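Local coordinates for probable ss-1,3-N-acetylglucosaminyltransferase (Staphylococcus aureus subsp. aureus N315, PDB 6H21), which is probably a glycosyltransferase of family 2, with a GT-A domain joined to a helical linker domain, at residues V106-S111 with Q200-E205; S194-D199 with H281-N286; Q243-I248 with S305-K310; N249-A254 with G272-R277. All blocks are in the same frame, centred on the assembly; numbering follows the deposited sequence.

Interaction 1. Residues V106-S111 with Q200-E205; sequences VFFLDS and QLFTIE. With UD1 (uridine-diphosphate-N-acetylglucosamine), chain X.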
# COMPACT_ATOMS: atom_id res chain seq x y z
N VAL C 106 7.55 -47.93 10.50
CA VAL C 106 7.52 -47.88 9.06
C VAL C 106 8.46 -46.76 8.57
O VAL C 106 8.78 -45.79 9.29
CB VAL C 106 6.10 -47.69 8.49
CG1 VAL C 106 5.17 -48.83 8.90
CG2 VAL C 106 5.52 -46.33 8.85
N PHE C 107 8.89 -46.91 7.33
CA PHE C 107 9.71 -45.94 6.64
C PHE C 107 9.21 -45.81 5.20
O PHE C 107 9.21 -46.80 4.44
CB PHE C 107 11.19 -46.32 6.70
CG PHE C 107 12.09 -45.19 6.29
CD1 PHE C 107 12.05 -44.68 5.00
CD2 PHE C 107 12.94 -44.59 7.20
CE1 PHE C 107 12.86 -43.62 4.63
CE2 PHE C 107 13.74 -43.52 6.83
CZ PHE C 107 13.70 -43.04 5.54
N PHE C 108 8.79 -44.60 4.82
CA PHE C 108 8.31 -44.36 3.47
C PHE C 108 9.50 -44.01 2.57
O PHE C 108 10.27 -43.08 2.82
CB PHE C 108 7.21 -43.29 3.45
CG PHE C 108 5.99 -43.66 4.24
CD1 PHE C 108 5.06 -44.55 3.73
CD2 PHE C 108 5.78 -43.16 5.51
CE1 PHE C 108 3.94 -44.92 4.46
CE2 PHE C 108 4.66 -43.53 6.25
CZ PHE C 108 3.74 -44.40 5.72
N LEU C 109 9.63 -44.79 1.50
CA LEU C 109 10.64 -44.61 0.47
C LEU C 109 9.93 -44.40 -0.86
O LEU C 109 9.11 -45.21 -1.24
CB LEU C 109 11.54 -45.85 0.44
CG LEU C 109 12.51 -45.94 -0.73
CD1 LEU C 109 13.53 -44.81 -0.71
CD2 LEU C 109 13.19 -47.30 -0.74
N ASP C 110 10.26 -43.32 -1.56
CA ASP C 110 9.77 -43.12 -2.92
C ASP C 110 10.62 -43.97 -3.87
O ASP C 110 11.83 -44.19 -3.62
CB ASP C 110 9.69 -41.63 -3.27
CG ASP C 110 8.63 -40.88 -2.48
OD1 ASP C 110 7.77 -41.54 -1.85
OD2 ASP C 110 8.66 -39.63 -2.51
N SER C 111 9.98 -44.43 -4.96
CA SER C 111 10.50 -45.42 -5.89
C SER C 111 11.68 -44.89 -6.72
O SER C 111 12.34 -45.67 -7.40
CB SER C 111 9.40 -45.89 -6.81
OG SER C 111 8.81 -44.79 -7.47
N GLN C 200 2.29 -33.41 3.86
CA GLN C 200 2.36 -32.46 4.99
C GLN C 200 1.31 -32.80 6.06
O GLN C 200 1.59 -32.79 7.25
CB GLN C 200 2.10 -31.03 4.53
CG GLN C 200 3.20 -30.40 3.70
CD GLN C 200 2.89 -28.94 3.43
OE1 GLN C 200 2.81 -28.12 4.35
NE2 GLN C 200 2.70 -28.60 2.16
N LEU C 201 0.08 -33.09 5.61
CA LEU C 201 -1.02 -33.33 6.51
C LEU C 201 -0.76 -34.60 7.33
O LEU C 201 -1.01 -34.60 8.53
CB LEU C 201 -2.33 -33.45 5.72
CG LEU C 201 -3.54 -33.86 6.56
CD1 LEU C 201 -3.74 -32.92 7.73
CD2 LEU C 201 -4.80 -33.92 5.70
N PHE C 202 -0.25 -35.65 6.67
CA PHE C 202 0.07 -36.90 7.35
C PHE C 202 1.14 -36.65 8.43
O PHE C 202 0.96 -37.07 9.55
CB PHE C 202 0.52 -37.97 6.36
CG PHE C 202 0.85 -39.30 6.99
CD1 PHE C 202 2.08 -39.51 7.59
CD2 PHE C 202 -0.08 -40.32 7.01
CE1 PHE C 202 2.39 -40.72 8.18
CE2 PHE C 202 0.22 -41.54 7.60
CZ PHE C 202 1.45 -41.74 8.19
N THR C 203 2.23 -35.96 8.08
CA THR C 203 3.31 -35.70 9.03
C THR C 203 2.81 -34.84 10.20
O THR C 203 3.13 -35.13 11.36
CB THR C 203 4.53 -35.09 8.36
OG1 THR C 203 5.01 -36.00 7.36
CG2 THR C 203 5.65 -34.80 9.33
N ILE C 204 2.01 -33.80 9.91
CA ILE C 204 1.43 -32.94 10.94
C ILE C 204 0.50 -33.75 11.86
O ILE C 204 0.58 -33.58 13.08
CB ILE C 204 0.69 -31.74 10.31
CG1 ILE C 204 1.65 -30.78 9.59
CG2 ILE C 204 -0.19 -31.03 11.35
CD1 ILE C 204 2.22 -29.68 10.45
N GLU C 205 -0.40 -34.56 11.28
CA GLU C 205 -1.31 -35.42 12.08
C GLU C 205 -0.47 -36.30 13.01
O GLU C 205 -0.82 -36.47 14.19
CB GLU C 205 -2.24 -36.26 11.19
CG GLU C 205 -3.37 -35.46 10.56
CD GLU C 205 -4.45 -36.21 9.76
OE1 GLU C 205 -4.17 -37.31 9.23
OE2 GLU C 205 -5.57 -35.66 9.64
C1' UD1 X . 7.29 -35.25 -4.40
C2' UD1 X . 7.85 -34.73 -3.08
C3' UD1 X . 8.09 -35.89 -2.12
C4' UD1 X . 6.80 -36.70 -1.96
C5' UD1 X . 6.19 -37.07 -3.31
C6' UD1 X . 4.83 -37.77 -3.16
C7' UD1 X . 9.21 -32.67 -3.21
C8' UD1 X . 10.59 -32.12 -3.45
N2' UD1 X . 9.09 -34.00 -3.30
O1' UD1 X . 8.26 -36.15 -4.96
O3' UD1 X . 8.54 -35.39 -0.85
O4' UD1 X . 7.10 -37.89 -1.23
O5' UD1 X . 6.05 -35.92 -4.17
O6' UD1 X . 3.93 -37.02 -2.36
O7' UD1 X . 8.27 -31.95 -2.93
N1 UD1 X . 3.34 -42.76 -7.36
C2 UD1 X . 2.20 -43.56 -7.16
N3 UD1 X . 1.15 -43.48 -7.98
C4 UD1 X . 1.16 -42.64 -9.01
C5 UD1 X . 2.27 -41.83 -9.24
C6 UD1 X . 3.37 -41.90 -8.38
O2 UD1 X . 2.13 -44.36 -6.22
O4 UD1 X . 0.15 -42.62 -9.75
C1B UD1 X . 4.44 -42.91 -6.40
C2B UD1 X . 5.82 -42.97 -7.03
O2' UD1 X . 6.08 -44.26 -7.56
C3B UD1 X . 6.70 -42.60 -5.85
C4B UD1 X . 5.82 -41.65 -5.02
O4B UD1 X . 4.47 -41.81 -5.49
O3B UD1 X . 7.03 -43.76 -5.07
C5B UD1 X . 6.21 -40.20 -5.19
O5B UD1 X . 6.41 -39.93 -6.57
PA UD1 X . 7.69 -39.14 -7.11
O1A UD1 X . 7.53 -39.10 -8.60
O2A UD1 X . 8.98 -39.61 -6.47
O3A UD1 X . 7.35 -37.70 -6.55
PB UD1 X . 8.39 -36.49 -6.50
O1B UD1 X . 7.83 -35.38 -7.33
O2B UD1 X . 9.82 -36.94 -6.77
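The ring of Phe108 turns its edge toward the face of the Phe202 ring, an offset edge-to-face pair with the planes at 84° and the ring centroids 5.7 Å apart. Neither ring relies on this partner alone: Phe190 stacks on Phe202 and also makes an edge-to-face pair with Phe108, while Phe178 adds a further edge-to-face partner to Phe202. This buried aromatic cluster joins strand 105-108, part of the mixed sheet of the GT-A fold, to helix 198-207. The two side chains approach from opposite directions. Phe202 extends with CG anti to its backbone N (chi1 -179°), which carries the ring far enough from the helix for CE1 to come within 4.1 Å of Phe108 CE2.

Just beyond the strand the chain turns from aromatic packing to ligand binding. Asp110, in what looks like the DxD motif of such enzymes, takes a 2.7 Å hydrogen bond through OD2 from O4' of UD1, and its OD1 forms a salt bridge with Arg94. At Ser111, side chain and backbone both meet the ribose: OG lies 2.8 Å from O2' of UD1 in a hydrogen bond, and the backbone N donates to O3B of UD1 over 3.0 Å at an N-H...O angle of 162°.

Interaction 2. Residues S194-D199 with H281-N286; sequences SKTAED and HGQKKN. With UD1 (uridine-diphosphate-N-acetylglucosamine), chain X.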
# COMPACT_ATOMS: atom_id res chain seq x y z
N SER C 194 -6.78 -34.58 -2.51
CA SER C 194 -5.94 -33.53 -3.03
C SER C 194 -4.65 -34.10 -3.62
O SER C 194 -4.12 -35.09 -3.12
CB SER C 194 -5.64 -32.52 -1.94
OG SER C 194 -4.79 -31.50 -2.41
N LYS C 195 -4.12 -33.43 -4.64
CA LYS C 195 -2.89 -33.83 -5.33
C LYS C 195 -1.66 -33.26 -4.61
O LYS C 195 -0.55 -33.77 -4.80
CB LYS C 195 -2.91 -33.36 -6.79
N THR C 196 -1.87 -32.24 -3.77
CA THR C 196 -0.77 -31.57 -3.06
C THR C 196 -1.09 -31.44 -1.56
O THR C 196 -2.27 -31.46 -1.12
CB THR C 196 -0.46 -30.21 -3.69
OG1 THR C 196 -1.65 -29.42 -3.71
CG2 THR C 196 0.06 -30.33 -5.10
N ALA C 197 0.01 -31.36 -0.79
CA ALA C 197 0.05 -31.14 0.68
C ALA C 197 -0.47 -32.33 1.51
O ALA C 197 -0.47 -32.25 2.75
CB ALA C 197 -0.69 -29.87 1.04
N GLU C 198 -0.85 -33.45 0.88
CA GLU C 198 -1.34 -34.64 1.63
C GLU C 198 -0.25 -35.19 2.56
O GLU C 198 -0.54 -35.69 3.65
CB GLU C 198 -1.76 -35.79 0.72
CG GLU C 198 -2.79 -35.40 -0.32
CD GLU C 198 -4.19 -35.21 0.22
OE1 GLU C 198 -4.33 -34.74 1.37
OE2 GLU C 198 -5.16 -35.55 -0.51
N ASP C 199 1.00 -35.13 2.09
CA ASP C 199 2.15 -35.63 2.82
C ASP C 199 2.39 -34.73 4.05
O ASP C 199 2.64 -35.22 5.15
CB ASP C 199 3.37 -35.75 1.90
CG ASP C 199 3.24 -36.86 0.86
OD1 ASP C 199 2.12 -37.40 0.71
OD2 ASP C 199 4.26 -37.19 0.22
N HIS C 281 6.77 -20.75 1.74
CA HIS C 281 7.04 -21.86 0.81
C HIS C 281 5.76 -22.44 0.19
O HIS C 281 5.84 -23.43 -0.51
CB HIS C 281 7.83 -22.96 1.52
CG HIS C 281 9.20 -22.53 1.92
ND1 HIS C 281 10.14 -22.10 1.00
CD2 HIS C 281 9.78 -22.40 3.13
CE1 HIS C 281 11.24 -21.74 1.63
NE2 HIS C 281 11.05 -21.93 2.93
N GLY C 282 4.59 -21.84 0.47
CA GLY C 282 3.33 -22.34 -0.06
C GLY C 282 3.28 -22.37 -1.59
O GLY C 282 4.04 -21.69 -2.30
N GLN C 283 2.35 -23.18 -2.11
CA GLN C 283 2.01 -23.18 -3.55
C GLN C 283 1.59 -21.77 -4.00
O GLN C 283 0.79 -21.14 -3.35
CB GLN C 283 0.82 -24.11 -3.82
CG GLN C 283 1.16 -25.42 -4.53
CD GLN C 283 0.01 -25.80 -5.45
OE1 GLN C 283 -0.00 -25.48 -6.64
NE2 GLN C 283 -1.00 -26.44 -4.88
N LYS C 284 2.11 -21.35 -5.16
CA LYS C 284 1.77 -20.10 -5.83
C LYS C 284 1.85 -18.91 -4.86
O LYS C 284 1.01 -18.03 -4.88
CB LYS C 284 0.37 -20.21 -6.44
CG LYS C 284 0.20 -21.37 -7.40
CD LYS C 284 -1.07 -21.29 -8.21
CE LYS C 284 -1.10 -22.35 -9.30
NZ LYS C 284 -2.46 -22.93 -9.44
N LYS C 285 2.88 -18.90 -4.00
CA LYS C 285 2.95 -17.94 -2.91
C LYS C 285 2.96 -16.50 -3.47
O LYS C 285 2.46 -15.60 -2.82
CB LYS C 285 4.17 -18.23 -2.05
CG LYS C 285 5.50 -17.94 -2.74
CD LYS C 285 6.66 -17.99 -1.78
CE LYS C 285 8.00 -17.90 -2.47
NZ LYS C 285 8.97 -18.85 -1.87
N ASN C 286 3.50 -16.32 -4.68
CA ASN C 286 3.62 -15.01 -5.32
C ASN C 286 2.62 -14.89 -6.47
O ASN C 286 2.91 -14.26 -7.48
CB ASN C 286 5.04 -14.76 -5.80
CG ASN C 286 6.01 -14.56 -4.66
OD1 ASN C 286 5.68 -13.93 -3.66
ND2 ASN C 286 7.22 -15.07 -4.80
C1' UD1 X . 7.29 -35.25 -4.40
C2' UD1 X . 7.85 -34.73 -3.08
C3' UD1 X . 8.09 -35.89 -2.12
C4' UD1 X . 6.80 -36.70 -1.96
C5' UD1 X . 6.19 -37.07 -3.31
C6' UD1 X . 4.83 -37.77 -3.16
C7' UD1 X . 9.21 -32.67 -3.21
C8' UD1 X . 10.59 -32.12 -3.45
N2' UD1 X . 9.09 -34.00 -3.30
O1' UD1 X . 8.26 -36.15 -4.96
O3' UD1 X . 8.54 -35.39 -0.85
O4' UD1 X . 7.10 -37.89 -1.23
O5' UD1 X . 6.05 -35.92 -4.17
O6' UD1 X . 3.93 -37.02 -2.36
O7' UD1 X . 8.27 -31.95 -2.93
N1 UD1 X . 3.34 -42.76 -7.36
C2 UD1 X . 2.20 -43.56 -7.16
N3 UD1 X . 1.15 -43.48 -7.98
C4 UD1 X . 1.16 -42.64 -9.01
C5 UD1 X . 2.27 -41.83 -9.24
C6 UD1 X . 3.37 -41.90 -8.38
O2 UD1 X . 2.13 -44.36 -6.22
O4 UD1 X . 0.15 -42.62 -9.75
C1B UD1 X . 4.44 -42.91 -6.40
C2B UD1 X . 5.82 -42.97 -7.03
O2' UD1 X . 6.08 -44.26 -7.56
C3B UD1 X . 6.70 -42.60 -5.85
C4B UD1 X . 5.82 -41.65 -5.02
O4B UD1 X . 4.47 -41.81 -5.49
O3B UD1 X . 7.03 -43.76 -5.07
C5B UD1 X . 6.21 -40.20 -5.19
O5B UD1 X . 6.41 -39.93 -6.57
PA UD1 X . 7.69 -39.14 -7.11
O1A UD1 X . 7.53 -39.10 -8.60
O2A UD1 X . 8.98 -39.61 -6.47
O3A UD1 X . 7.35 -37.70 -6.55
PB UD1 X . 8.39 -36.49 -6.50
O1B UD1 X . 7.83 -35.38 -7.33
O2B UD1 X . 9.82 -36.94 -6.77
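Thr196 and Gln283 reach for each other from opposite directions, and their side chains make the whole of this small contact at the protein surface. The amide of Gln283 leads with NE2, which lies 3.3 Å from Thr196 OG1 and also approaches CB and CG2, so the nitrogen faces both the hydroxyl and the methyl side of the threonine. With OG1 set between the backbone N and the carbonyl carbon (chi1 56°), Thr196 presents its hydroxyl on the side that NE2 reaches.

Gln283 sits in a type II beta turn from Gly282 to Lys285, closed by a weak backbone bond. The backbone of Thr196 is held by Ser194, whose OG donates to Thr196 O over 2.8 Å, in the carbonyl plane and on a lone pair. The backbone N of Ser194 in turn donates to Glu198 OE2 over 2.8 Å, meeting the oxygen from 39° above the carboxylate plane. This ties the loop back onto the first turn of the helix that follows Ala197, at the N-cap position. Asp199, next after Glu198, belongs to the ligand pocket: its OD2 accepts a 2.6 Å hydrogen bond from O6' of UD1 and forms a salt bridge with Arg94.

The contact thus joins the loop leading into helix 198-207 and the UD1 pocket to the loop of the TarS-type linker region that follows helix 264-281. Helix 242-256 packs against both: its Tyr244 touches Thr196 and hydrogen-bonds to the backbone N of Gln283.

Interaction 3. Residues Q243-I248 with S305-K310; sequences QYFATI and SKTINK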
# COMPACT_ATOMS: atom_id res chain seq x y z
N GLN C 243 -8.96 -28.03 -3.79
CA GLN C 243 -8.48 -29.24 -3.12
C GLN C 243 -7.30 -28.88 -2.21
O GLN C 243 -7.22 -29.34 -1.10
CB GLN C 243 -8.08 -30.33 -4.11
CG GLN C 243 -9.21 -30.81 -5.02
CD GLN C 243 -8.69 -31.51 -6.26
N TYR C 244 -6.38 -28.05 -2.72
CA TYR C 244 -5.19 -27.65 -1.99
C TYR C 244 -5.58 -26.97 -0.66
O TYR C 244 -5.07 -27.34 0.41
CB TYR C 244 -4.33 -26.72 -2.84
CG TYR C 244 -3.18 -26.08 -2.10
CD1 TYR C 244 -2.16 -26.84 -1.55
CD2 TYR C 244 -3.11 -24.70 -1.97
CE1 TYR C 244 -1.11 -26.25 -0.87
CE2 TYR C 244 -2.06 -24.09 -1.30
CZ TYR C 244 -1.04 -24.86 -0.76
OH TYR C 244 -0.00 -24.26 -0.12
N PHE C 245 -6.50 -26.00 -0.72
CA PHE C 245 -6.82 -25.23 0.49
C PHE C 245 -7.72 -26.05 1.45
O PHE C 245 -7.70 -25.78 2.64
CB PHE C 245 -7.38 -23.85 0.16
CG PHE C 245 -6.29 -22.88 -0.26
CD1 PHE C 245 -5.28 -22.53 0.63
CD2 PHE C 245 -6.25 -22.36 -1.54
CE1 PHE C 245 -4.26 -21.68 0.26
CE2 PHE C 245 -5.23 -21.50 -1.91
CZ PHE C 245 -4.23 -21.17 -1.02
N ALA C 246 -8.44 -27.06 0.94
CA ALA C 246 -9.13 -28.03 1.83
C ALA C 246 -8.10 -28.85 2.62
O ALA C 246 -8.34 -29.22 3.77
CB ALA C 246 -10.05 -28.93 1.03
N THR C 247 -6.94 -29.15 2.02
CA THR C 247 -5.89 -29.89 2.69
C THR C 247 -5.25 -29.01 3.77
O THR C 247 -5.04 -29.47 4.90
CB THR C 247 -4.86 -30.43 1.69
OG1 THR C 247 -5.58 -31.32 0.83
CG2 THR C 247 -3.74 -31.19 2.35
N ILE C 248 -4.98 -27.75 3.44
CA ILE C 248 -4.41 -26.79 4.39
C ILE C 248 -5.36 -26.65 5.59
O ILE C 248 -4.93 -26.63 6.74
CB ILE C 248 -4.10 -25.43 3.73
CG1 ILE C 248 -3.15 -25.55 2.54
CG2 ILE C 248 -3.59 -24.44 4.76
CD1 ILE C 248 -1.84 -26.19 2.85
N SER C 305 -8.34 -17.18 1.36
CA SER C 305 -8.96 -16.31 2.35
C SER C 305 -9.95 -17.11 3.21
O SER C 305 -9.92 -17.07 4.43
CB SER C 305 -9.66 -15.16 1.68
OG SER C 305 -10.23 -14.30 2.65
N LYS C 306 -10.83 -17.87 2.56
CA LYS C 306 -11.80 -18.77 3.26
C LYS C 306 -11.10 -19.69 4.28
O LYS C 306 -11.58 -19.90 5.42
CB LYS C 306 -12.57 -19.59 2.23
CG LYS C 306 -13.71 -18.88 1.51
CD LYS C 306 -14.62 -19.84 0.72
N THR C 307 -9.99 -20.30 3.88
CA THR C 307 -9.24 -21.22 4.74
C THR C 307 -8.58 -20.47 5.91
O THR C 307 -8.62 -20.96 7.07
CB THR C 307 -8.16 -21.96 3.94
OG1 THR C 307 -8.83 -22.72 2.93
CG2 THR C 307 -7.31 -22.87 4.79
N ILE C 308 -7.91 -19.34 5.62
CA ILE C 308 -7.18 -18.64 6.70
C ILE C 308 -8.18 -18.07 7.71
O ILE C 308 -7.86 -18.00 8.90
CB ILE C 308 -6.20 -17.59 6.15
CG1 ILE C 308 -5.12 -18.23 5.30
CG2 ILE C 308 -5.57 -16.77 7.27
CD1 ILE C 308 -4.23 -19.17 6.09
N ASN C 309 -9.40 -17.74 7.27
CA ASN C 309 -10.39 -17.11 8.15
C ASN C 309 -11.02 -18.13 9.09
O ASN C 309 -11.79 -17.75 9.95
CB ASN C 309 -11.44 -16.32 7.38
CG ASN C 309 -10.92 -14.93 7.04
OD1 ASN C 309 -10.13 -14.38 7.79
ND2 ASN C 309 -11.30 -14.41 5.89
N LYS C 310 -10.69 -19.40 8.93
CA LYS C 310 -11.08 -20.41 9.90
C LYS C 310 -10.00 -20.55 10.98
O LYS C 310 -10.17 -21.29 11.94
CB LYS C 310 -11.35 -21.73 9.19
CG LYS C 310 -12.57 -21.71 8.29
CD LYS C 310 -12.68 -22.99 7.48
CE LYS C 310 -13.81 -22.94 6.48
NZ LYS C 310 -13.89 -24.21 5.73
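Thr307 meets the backbone and CB of Phe245 with its hydroxyl, and Ile248 and the Phe245 carbonyl with its methyl. Thr307 OG1 is hydrogen-bonded to Asn303 O, on the preceding turn of its own helix, and also lies 3.3 Å from Phe245 O. Thr307 OG1 is likewise 3.3 Å from Phe245 CB. With CG2 anti to the backbone N, the methyl of Thr307 is placed so that CG2 comes 3.6 Å from Phe245 O and 4.0 Å from Ile248 CG2. Consistent with the small Thr307 side chain, the CA atoms of Phe245 and Thr307 are 6.3 Å apart.

Both helices, 242-256 and 294-308, belong to the TarS-type linker domain, an all-helical region in this part of the chain, and the contact is part of its buried interior. Around the first shell, the Phe245 ring is covered on one face by Tyr244 CD2, which sits 3.7 Å above the plane over the ring centre. Phe304 stacks with the same ring and Trp300 makes an edge-to-face pair with it, so Trp300, Phe304 and Thr307, all of helix 294-308, contact Phe245. Tyr244 is itself packed by Ile248 CG1, 3.9 Å above its ring and offset toward the rim. On the far side of helix 294-308, Ser305 OG hydrogen-bonds to Ile330 O in helix 324-332.

Interaction 4. Residues N249-A254 with G272-R277; sequences NEIYKA and GKYTTR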
# COMPACT_ATOMS: atom_id res chain seq x y z
N ASN C 249 -6.66 -26.55 5.32
CA ASN C 249 -7.67 -26.49 6.37
C ASN C 249 -7.48 -27.66 7.36
O ASN C 249 -7.58 -27.47 8.54
CB ASN C 249 -9.09 -26.43 5.80
CG ASN C 249 -10.14 -26.27 6.87
OD1 ASN C 249 -11.01 -27.13 7.05
ND2 ASN C 249 -10.00 -25.24 7.68
N GLU C 250 -7.18 -28.87 6.86
CA GLU C 250 -7.05 -30.05 7.71
C GLU C 250 -5.79 -29.98 8.57
O GLU C 250 -5.77 -30.50 9.68
CB GLU C 250 -7.09 -31.33 6.86
CG GLU C 250 -8.42 -31.55 6.15
CD GLU C 250 -9.62 -31.83 7.04
OE1 GLU C 250 -9.44 -32.54 8.06
OE2 GLU C 250 -10.75 -31.36 6.71
N ILE C 251 -4.74 -29.30 8.06
CA ILE C 251 -3.51 -29.11 8.83
C ILE C 251 -3.82 -28.27 10.08
O ILE C 251 -3.46 -28.66 11.20
CB ILE C 251 -2.42 -28.50 7.94
CG1 ILE C 251 -1.87 -29.56 6.98
CG2 ILE C 251 -1.33 -27.84 8.77
CD1 ILE C 251 -1.08 -28.98 5.83
N TYR C 252 -4.50 -27.14 9.88
CA TYR C 252 -4.88 -26.26 11.00
C TYR C 252 -5.80 -26.97 11.99
O TYR C 252 -5.60 -26.84 13.19
CB TYR C 252 -5.54 -24.99 10.47
CG TYR C 252 -4.57 -24.02 9.85
CD1 TYR C 252 -3.61 -23.40 10.63
CD2 TYR C 252 -4.61 -23.74 8.50
CE1 TYR C 252 -2.73 -22.48 10.08
CE2 TYR C 252 -3.73 -22.84 7.93
CZ TYR C 252 -2.79 -22.21 8.73
OH TYR C 252 -1.94 -21.30 8.19
N LYS C 253 -6.77 -27.76 11.47
CA LYS C 253 -7.70 -28.55 12.29
C LYS C 253 -6.91 -29.54 13.16
O LYS C 253 -7.22 -29.68 14.34
CB LYS C 253 -8.73 -29.30 11.45
CG LYS C 253 -9.79 -28.43 10.78
CD LYS C 253 -11.16 -29.06 10.66
CE LYS C 253 -11.33 -29.98 9.46
N ALA C 254 -5.89 -30.19 12.59
CA ALA C 254 -5.05 -31.18 13.31
C ALA C 254 -4.30 -30.50 14.46
O ALA C 254 -4.17 -31.06 15.54
CB ALA C 254 -4.08 -31.88 12.38
N GLY C 272 0.46 -20.28 14.05
CA GLY C 272 1.20 -19.12 13.56
C GLY C 272 2.50 -19.49 12.87
O GLY C 272 2.89 -18.91 11.84
N LYS C 273 3.23 -20.45 13.46
CA LYS C 273 4.46 -20.93 12.85
C LYS C 273 4.15 -21.62 11.52
O LYS C 273 4.93 -21.49 10.56
CB LYS C 273 5.21 -21.83 13.82
CG LYS C 273 5.72 -21.11 15.06
CD LYS C 273 6.74 -20.03 14.76
CE LYS C 273 6.90 -19.08 15.93
NZ LYS C 273 8.04 -18.15 15.71
N TYR C 274 3.02 -22.33 11.44
CA TYR C 274 2.66 -23.00 10.19
C TYR C 274 2.30 -21.94 9.14
O TYR C 274 2.68 -22.05 7.97
CB TYR C 274 1.55 -24.05 10.33
CG TYR C 274 1.32 -24.71 9.00
CD1 TYR C 274 2.17 -25.71 8.56
CD2 TYR C 274 0.38 -24.22 8.11
CE1 TYR C 274 2.04 -26.26 7.29
CE2 TYR C 274 0.28 -24.73 6.83
CZ TYR C 274 1.10 -25.76 6.41
OH TYR C 274 0.99 -26.26 5.14
N THR C 275 1.55 -20.91 9.56
CA THR C 275 1.17 -19.83 8.66
C THR C 275 2.43 -19.19 8.05
O THR C 275 2.46 -18.92 6.86
CB THR C 275 0.27 -18.80 9.37
OG1 THR C 275 -0.95 -19.42 9.78
CG2 THR C 275 -0.05 -17.63 8.46
N THR C 276 3.45 -18.97 8.88
CA THR C 276 4.73 -18.42 8.43
C THR C 276 5.33 -19.34 7.35
O THR C 276 5.72 -18.88 6.29
CB THR C 276 5.71 -18.22 9.59
OG1 THR C 276 5.10 -17.36 10.55
CG2 THR C 276 7.04 -17.62 9.16
N ARG C 277 5.39 -20.64 7.64
CA ARG C 277 5.89 -21.62 6.68
C ARG C 277 5.09 -21.53 5.37
O ARG C 277 5.68 -21.60 4.28
CB ARG C 277 5.84 -23.03 7.28
CG ARG C 277 6.26 -24.13 6.32
CD ARG C 277 5.07 -24.81 5.67
NE ARG C 277 5.47 -25.40 4.40
CZ ARG C 277 4.69 -25.48 3.33
NH1 ARG C 277 5.20 -25.93 2.19
NH2 ARG C 277 3.41 -25.10 3.39
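Tyr274 is wedged between Ile251 and Tyr252, meeting the first with a ring face and the second with a ring edge. Its CG stands anti to the backbone N (chi1 -177°), a torsion that sends the ring straight out toward the opposing helix. Ile251 also has a branch anti to its own backbone N, CG2, and this methyl sits almost exactly over the centre of the Tyr274 ring, 3.8 Å from the centroid, as a CH-pi contact. The longer branch passes on along the ring, bringing CD1 to 3.5 Å from Tyr274 OH.

The partners lie on consecutive helices, 242-256 and 264-281, which form an antiparallel helical hairpin in the linker domain; the two short segments run at 156° with axes 11.1 Å apart at closest approach. The Tyr252 side chain does not start toward the neighbouring helix, but its phenol end comes nearer. There it offers its face to the edge of Tyr274, in an edge-to-face pair with planes at 89° and centroids 5.6 Å apart, while its OH lies in the plane of the Tyr274 ring.

That OH goes on to hydrogen-bond with Thr275 OG1 over 2.7 Å, the oxygen lying at the edge of the Tyr252 ring. Thr275 OG1 is also hydrogen-bonded to Ala271 O one turn back. The hydroxyl of Tyr274 finds its polar partner in Gln200 OE1, on helix 198-207.

How the interactions relate
Helix 198-207 lies between the UD1 pocket and the linker helices. Interactions 1 and 2 use it and its entry loop, and both touch UD1; Arg94 joins them there, forming salt bridges with Asp110 of the former and Asp199 of the latter. Interaction 4 is coupled to interaction 1 through Gln200 and Tyr274, with Leu201 packing on Glu250 and Ile251, although the side chain of Tyr274 is about 12 Å from UD1. Interactions 3 and 4 share helix 242-256, their centres about 10 Å apart, and Ile248 CD1 lies 3.6 Å from Tyr274 OH. Interaction 3 connects to interaction 2 through Tyr244 and through Thr247, whose CG2 is 3.5 Å from Ala197 O.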